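PDB 3VF1: 11R-lipoxygenase from Gersemia fruticosa, which probably oxygenates polyunsaturated fatty acids at a non-heme iron centre, as a calcium-dependent lipoxygenase carrying a PLAT domain. Local coordinates for residues L219-F232 and H609-V623. Numbering follows the deposited sequence.
Sequences LFGIWDDWDCLEDF and HKVIMASLANKHQAV
Residues 219-232 run from a type II turn (Leu219 to Ile222) through a loop into a 3-10 segment at 229-232, along helix 609-615 and the start of helix 619-632, and Ile222 O and Asp224 O accept from His620 N (3.0 Å) and Lys619 N, first-turn amides of the second helix. Trp226 fills the middle of the contact. CG of Lys619 lies over the centre of the six-membered ring of Trp226, 3.8 Å from the centroid, a CH-pi contact; Phe232 CD1 lies over the opposite face, toward the rim, and Ala617 O meets the indole edge at Trp226 CD1 (3.3 Å). The Lys619 chain, extended beyond CG (chi2 -163°), then runs on past Leu219 CD2, its CE passing beside Asp225 O. An alanine in place of Trp226 would probably open a gap between Lys619 and Phe232 and take the aromatic face from Lys619 CG and a neighbour from Ala622 CB. The Met613 methyl, CE, sits 3.4 Å from Trp226 CB, brought there by bends at chi2 and chi3, while SD touches Leu229 CD2. Leu229 N donates to His609 NE2 from close to the plane of the imidazole (3.1 Å, 163° at the hydrogen), and Lys610 NZ reaches a lone pair of Asp227 O. At the other end, the edge of His620 meets the face of Phe220 in a T-shaped pair, planes at 75°, with Trp223 completing an aromatic cluster. One water links Trp226 N to Met613 O and Ala617 O; Asp225 forms a salt bridge with Arg597. Asn618 OD1 caps Gln621 N (2.8 Å) and Gln621 OE1 takes Asn618 N, a capping box at the N-terminus of helix 619-632, whose first turn this loop of the lipoxygenase fold covers, away from the iron site.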
loop_
_atom_site.group_PDB
_atom_site.type_symbol
_atom_site.label_atom_id
_atom_site.label_comp_id
_atom_site.label_asym_id
_atom_site.label_seq_id
_atom_site.Cartn_x
_atom_site.Cartn_y
_atom_site.Cartn_z
ATOM N N LEU A 219 21.156 -17.347 -16.632
ATOM C CA LEU A 219 20.188 -16.830 -17.593
ATOM C C LEU A 219 20.335 -15.326 -17.806
ATOM O O LEU A 219 19.545 -14.718 -18.531
ATOM C CB LEU A 219 18.762 -17.139 -17.128
ATOM C CG LEU A 219 18.391 -18.618 -17.012
ATOM C CD1 LEU A 219 16.952 -18.764 -16.551
ATOM C CD2 LEU A 219 18.607 -19.329 -18.337
ATOM N N PHE A 220 21.340 -14.724 -17.179
ATOM C CA PHE A 220 21.552 -13.287 -17.308
ATOM C C PHE A 220 22.087 -12.951 -18.696
ATOM O O PHE A 220 23.083 -13.519 -19.143
ATOM C CB PHE A 220 22.518 -12.780 -16.236
ATOM C CG PHE A 220 22.618 -11.282 -16.173
ATOM C CD1 PHE A 220 21.695 -10.544 -15.451
ATOM C CD2 PHE A 220 23.633 -10.611 -16.837
ATOM C CE1 PHE A 220 21.780 -9.164 -15.391
ATOM C CE2 PHE A 220 23.724 -9.231 -16.779
ATOM C CZ PHE A 220 22.797 -8.509 -16.055
ATOM N N GLY A 221 21.413 -12.028 -19.374
ATOM C CA GLY A 221 21.817 -11.601 -20.701
ATOM C C GLY A 221 21.378 -12.557 -21.795
ATOM O O GLY A 221 21.741 -12.383 -22.957
ATOM N N ILE A 222 20.593 -13.566 -21.426
ATOM C CA ILE A 222 20.121 -14.560 -22.382
ATOM C C ILE A 222 18.766 -14.148 -22.951
ATOM O O ILE A 222 17.756 -14.161 -22.246
ATOM C CB ILE A 222 19.996 -15.948 -21.724
ATOM C CG1 ILE A 222 21.309 -16.330 -21.034
ATOM C CG2 ILE A 222 19.610 -16.997 -22.749
ATOM C CD1 ILE A 222 22.510 -16.350 -21.959
ATOM N N TRP A 223 18.750 -13.784 -24.230
ATOM C CA TRP A 223 17.545 -13.262 -24.868
ATOM C C TRP A 223 16.837 -14.314 -25.719
ATOM O O TRP A 223 16.111 -13.979 -26.656
ATOM C CB TRP A 223 17.890 -12.050 -25.737
ATOM C CG TRP A 223 18.360 -10.855 -24.959
ATOM C CD1 TRP A 223 18.752 -10.827 -23.651
ATOM C CD2 TRP A 223 18.477 -9.511 -25.441
ATOM N NE1 TRP A 223 19.110 -9.552 -23.292
ATOM C CE2 TRP A 223 18.951 -8.725 -24.373
ATOM C CE3 TRP A 223 18.231 -8.898 -26.674
ATOM C CZ2 TRP A 223 19.181 -7.354 -24.499
ATOM C CZ3 TRP A 223 18.461 -7.538 -26.798
ATOM C CH2 TRP A 223 18.931 -6.781 -25.716
ATOM N N ASP A 224 17.045 -15.582 -25.389
ATOM C CA ASP A 224 16.421 -16.675 -26.125
ATOM C C ASP A 224 14.981 -16.880 -25.684
ATOM O O ASP A 224 14.589 -16.474 -24.590
ATOM C CB ASP A 224 17.196 -17.977 -25.909
ATOM C CG ASP A 224 18.625 -17.894 -26.395
ATOM O OD1 ASP A 224 18.918 -17.030 -27.249
ATOM O OD2 ASP A 224 19.456 -18.700 -25.925
ATOM N N ASP A 225 14.193 -17.511 -26.547
ATOM C CA ASP A 225 12.847 -17.923 -26.186
ATOM C C ASP A 225 12.932 -19.048 -25.169
ATOM O O ASP A 225 13.955 -19.723 -25.063
ATOM C CB ASP A 225 12.093 -18.434 -27.416
ATOM C CG ASP A 225 11.848 -17.352 -28.448
ATOM O OD1 ASP A 225 12.439 -16.259 -28.319
ATOM O OD2 ASP A 225 11.065 -17.598 -29.390
ATOM N N TRP A 226 11.857 -19.242 -24.417
ATOM C CA TRP A 226 11.699 -20.455 -23.636
ATOM C C TRP A 226 11.242 -21.545 -24.594
ATOM O O TRP A 226 10.453 -21.285 -25.503
ATOM C CB TRP A 226 10.673 -20.258 -22.523
ATOM C CG TRP A 226 11.120 -19.309 -21.457
ATOM C CD1 TRP A 226 10.818 -17.983 -21.362
ATOM C CD2 TRP A 226 11.955 -19.615 -20.334
ATOM N NE1 TRP A 226 11.414 -17.442 -20.248
ATOM C CE2 TRP A 226 12.115 -18.424 -19.599
ATOM C CE3 TRP A 226 12.580 -20.779 -19.878
ATOM C CZ2 TRP A 226 12.876 -18.363 -18.436
ATOM C CZ3 TRP A 226 13.334 -20.716 -18.721
ATOM C CH2 TRP A 226 13.476 -19.517 -18.013
ATOM N N ASP A 227 11.745 -22.759 -24.405
ATOM C CA ASP A 227 11.427 -23.857 -25.310
ATOM C C ASP A 227 9.935 -24.171 -25.282
ATOM O O ASP A 227 9.318 -24.380 -26.326
ATOM C CB ASP A 227 12.235 -25.104 -24.947
ATOM C CG ASP A 227 13.730 -24.886 -25.079
ATOM O OD1 ASP A 227 14.152 -24.227 -26.053
ATOM O OD2 ASP A 227 14.480 -25.369 -24.206
ATOM N N CYS A 228 9.358 -24.201 -24.085
ATOM C CA CYS A 228 7.931 -24.457 -23.935
ATOM C C CYS A 228 7.373 -23.787 -22.681
ATOM O O CYS A 228 8.123 -23.306 -21.832
ATOM C CB CYS A 228 7.657 -25.961 -23.900
ATOM S SG CYS A 228 8.337 -26.812 -22.465
ATOM N N LEU A 229 6.048 -23.772 -22.576
ATOM C CA LEU A 229 5.354 -23.074 -21.501
ATOM C C LEU A 229 5.706 -23.628 -20.125
ATOM O O LEU A 229 5.714 -22.892 -19.136
ATOM C CB LEU A 229 3.843 -23.165 -21.723
ATOM C CG LEU A 229 3.331 -22.435 -22.968
ATOM C CD1 LEU A 229 1.941 -22.916 -23.354
ATOM C CD2 LEU A 229 3.327 -20.934 -22.734
ATOM N N GLU A 230 5.998 -24.922 -20.061
ATOM C CA GLU A 230 6.264 -25.578 -18.786
ATOM C C GLU A 230 7.632 -25.210 -18.219
ATOM O O GLU A 230 7.890 -25.419 -17.034
ATOM C CB GLU A 230 6.156 -27.095 -18.936
ATOM C CG GLU A 230 4.804 -27.567 -19.441
ATOM C CD GLU A 230 3.654 -27.015 -18.622
ATOM O OE1 GLU A 230 3.251 -27.671 -17.638
ATOM O OE2 GLU A 230 3.151 -25.921 -18.961
ATOM N N ASP A 231 8.504 -24.662 -19.059
ATOM C CA ASP A 231 9.859 -24.324 -18.631
ATOM C C ASP A 231 9.903 -23.086 -17.737
ATOM O O ASP A 231 10.916 -22.822 -17.089
ATOM C CB ASP A 231 10.772 -24.124 -19.842
ATOM C CG ASP A 231 11.192 -25.437 -20.480
ATOM O OD1 ASP A 231 11.107 -26.486 -19.807
ATOM O OD2 ASP A 231 11.615 -25.419 -21.653
ATOM N N PHE A 232 8.813 -22.326 -17.703
ATOM C CA PHE A 232 8.734 -21.172 -16.815
ATOM C C PHE A 232 8.829 -21.598 -15.350
ATOM O O PHE A 232 9.171 -20.794 -14.485
ATOM C CB PHE A 232 7.443 -20.387 -17.055
ATOM C CG PHE A 232 7.518 -19.440 -18.221
ATOM C CD1 PHE A 232 8.254 -18.270 -18.131
ATOM C CD2 PHE A 232 6.850 -19.716 -19.402
ATOM C CE1 PHE A 232 8.328 -17.395 -19.199
ATOM C CE2 PHE A 232 6.917 -18.843 -20.472
ATOM C CZ PHE A 232 7.659 -17.682 -20.371
ATOM N N HIS A 609 2.193 -23.670 -30.231
ATOM C CA HIS A 609 3.062 -23.584 -29.065
ATOM C C HIS A 609 4.263 -22.664 -29.302
ATOM O O HIS A 609 4.499 -21.737 -28.529
ATOM C CB HIS A 609 3.533 -24.979 -28.651
ATOM C CG HIS A 609 3.878 -25.089 -27.200
ATOM N ND1 HIS A 609 3.645 -26.229 -26.463
ATOM C CD2 HIS A 609 4.439 -24.198 -26.347
ATOM C CE1 HIS A 609 4.045 -26.037 -25.218
ATOM N NE2 HIS A 609 4.531 -24.813 -25.123
ATOM N N LYS A 610 5.012 -22.911 -30.372
ATOM C CA LYS A 610 6.233 -22.151 -30.638
ATOM C C LYS A 610 5.955 -20.680 -30.944
ATOM O O LYS A 610 6.745 -19.806 -30.583
ATOM C CB LYS A 610 7.024 -22.784 -31.785
ATOM C CG LYS A 610 7.725 -24.084 -31.416
ATOM C CD LYS A 610 8.833 -23.858 -30.395
ATOM C CE LYS A 610 9.555 -25.157 -30.065
ATOM N NZ LYS A 610 10.641 -24.966 -29.062
ATOM N N VAL A 611 4.841 -20.405 -31.612
ATOM C CA VAL A 611 4.464 -19.028 -31.907
ATOM C C VAL A 611 4.236 -18.270 -30.609
ATOM O O VAL A 611 4.660 -17.123 -30.459
ATOM C CB VAL A 611 3.178 -18.955 -32.751
ATOM C CG1 VAL A 611 2.650 -17.525 -32.804
ATOM C CG2 VAL A 611 3.433 -19.487 -34.153
ATOM N N ILE A 612 3.560 -18.925 -29.671
ATOM C CA ILE A 612 3.267 -18.331 -28.375
ATOM C C ILE A 612 4.549 -18.059 -27.592
ATOM O O ILE A 612 4.679 -17.016 -26.954
ATOM C CB ILE A 612 2.319 -19.230 -27.558
ATOM C CG1 ILE A 612 0.894 -19.101 -28.102
ATOM C CG2 ILE A 612 2.352 -18.851 -26.085
ATOM C CD1 ILE A 612 -0.093 -20.088 -27.512
ATOM N N MET A 613 5.495 -18.992 -27.647
ATOM C CA MET A 613 6.768 -18.825 -26.952
ATOM C C MET A 613 7.551 -17.636 -27.501
ATOM O O MET A 613 8.405 -17.077 -26.812
ATOM C CB MET A 613 7.623 -20.091 -27.068
ATOM C CG MET A 613 6.988 -21.338 -26.475
ATOM S SD MET A 613 6.184 -21.043 -24.890
ATOM C CE MET A 613 7.575 -20.496 -23.905
ATOM N N ALA A 614 7.262 -17.253 -28.741
ATOM C CA ALA A 614 7.966 -16.144 -29.377
ATOM C C ALA A 614 7.402 -14.800 -28.928
ATOM O O ALA A 614 8.088 -13.777 -28.998
ATOM C CB ALA A 614 7.894 -16.270 -30.891
ATOM N N SER A 615 6.152 -14.805 -28.473
ATOM C CA SER A 615 5.516 -13.592 -27.968
ATOM C C SER A 615 5.848 -13.371 -26.497
ATOM O O SER A 615 6.148 -12.252 -26.082
ATOM C CB SER A 615 4.000 -13.663 -28.151
ATOM O OG SER A 615 3.639 -13.429 -29.499
ATOM N N LEU A 616 5.792 -14.441 -25.714
ATOM C CA LEU A 616 6.042 -14.344 -24.282
ATOM C C LEU A 616 7.469 -13.885 -24.004
ATOM O O LEU A 616 8.353 -14.009 -24.852
ATOM C CB LEU A 616 5.772 -15.687 -23.598
ATOM C CG LEU A 616 4.323 -16.176 -23.656
ATOM C CD1 LEU A 616 4.175 -17.504 -22.929
ATOM C CD2 LEU A 616 3.372 -15.138 -23.079
ATOM N N ALA A 617 7.677 -13.348 -22.807
ATOM C CA ALA A 617 8.974 -12.822 -22.403
ATOM C C ALA A 617 10.086 -13.835 -22.649
ATOM O O ALA A 617 9.869 -15.043 -22.559
ATOM C CB ALA A 617 8.938 -12.432 -20.933
ATOM N N ASN A 618 11.275 -13.337 -22.966
ATOM C CA ASN A 618 12.440 -14.200 -23.111
ATOM C C ASN A 618 12.991 -14.550 -21.733
ATOM O O ASN A 618 12.422 -14.160 -20.718
ATOM C CB ASN A 618 13.508 -13.536 -23.989
ATOM C CG ASN A 618 14.035 -12.242 -23.401
ATOM O OD1 ASN A 618 14.201 -12.116 -22.190
ATOM N ND2 ASN A 618 14.302 -11.270 -24.263
ATOM N N LYS A 619 14.095 -15.287 -21.696
ATOM C CA LYS A 619 14.616 -15.797 -20.433
ATOM C C LYS A 619 15.064 -14.684 -19.486
ATOM O O LYS A 619 14.675 -14.668 -18.320
ATOM C CB LYS A 619 15.756 -16.787 -20.690
ATOM C CG LYS A 619 15.312 -18.013 -21.475
ATOM C CD LYS A 619 16.302 -19.158 -21.362
ATOM C CE LYS A 619 15.805 -20.385 -22.109
ATOM N NZ LYS A 619 16.722 -21.546 -21.948
ATOM N N HIS A 620 15.872 -13.754 -19.984
ATOM C CA HIS A 620 16.351 -12.650 -19.157
ATOM C C HIS A 620 15.195 -11.821 -18.608
ATOM O O HIS A 620 15.192 -11.441 -17.437
ATOM C CB HIS A 620 17.292 -11.747 -19.954
ATOM C CG HIS A 620 17.696 -10.505 -19.222
ATOM N ND1 HIS A 620 18.740 -10.477 -18.323
ATOM C CD2 HIS A 620 17.192 -9.247 -19.252
ATOM C CE1 HIS A 620 18.866 -9.256 -17.834
ATOM N NE2 HIS A 620 17.938 -8.491 -18.381
ATOM N N GLN A 621 14.213 -11.545 -19.460
ATOM C CA GLN A 621 13.071 -10.720 -19.079
ATOM C C GLN A 621 12.244 -11.395 -17.992
ATOM O O GLN A 621 11.784 -10.741 -17.053
ATOM C CB GLN A 621 12.187 -10.436 -20.296
ATOM C CG GLN A 621 12.820 -9.521 -21.332
ATOM C CD GLN A 621 12.026 -9.471 -22.623
ATOM O OE1 GLN A 621 11.276 -10.396 -22.937
ATOM N NE2 GLN A 621 12.182 -8.386 -23.376
ATOM N N ALA A 622 12.059 -12.706 -18.121
ATOM C CA ALA A 622 11.241 -13.458 -17.178
ATOM C C ALA A 622 11.893 -13.505 -15.799
ATOM O O ALA A 622 11.214 -13.392 -14.780
ATOM C CB ALA A 622 10.993 -14.861 -17.698
ATOM N N VAL A 623 13.211 -13.671 -15.767
ATOM C CA VAL A 623 13.942 -13.686 -14.504
ATOM C C VAL A 623 13.863 -12.316 -13.838
ATOM O O VAL A 623 13.733 -12.214 -12.618
ATOM C CB VAL A 623 15.424 -14.059 -14.702
ATOM C CG1 VAL A 623 16.180 -13.950 -13.385
ATOM C CG2 VAL A 623 15.550 -15.463 -15.270
HETATM O O HOH W 1 9.301 -20.049 -30.087
HETATM O O HOH W 2 10.010 -17.280 -24.589
#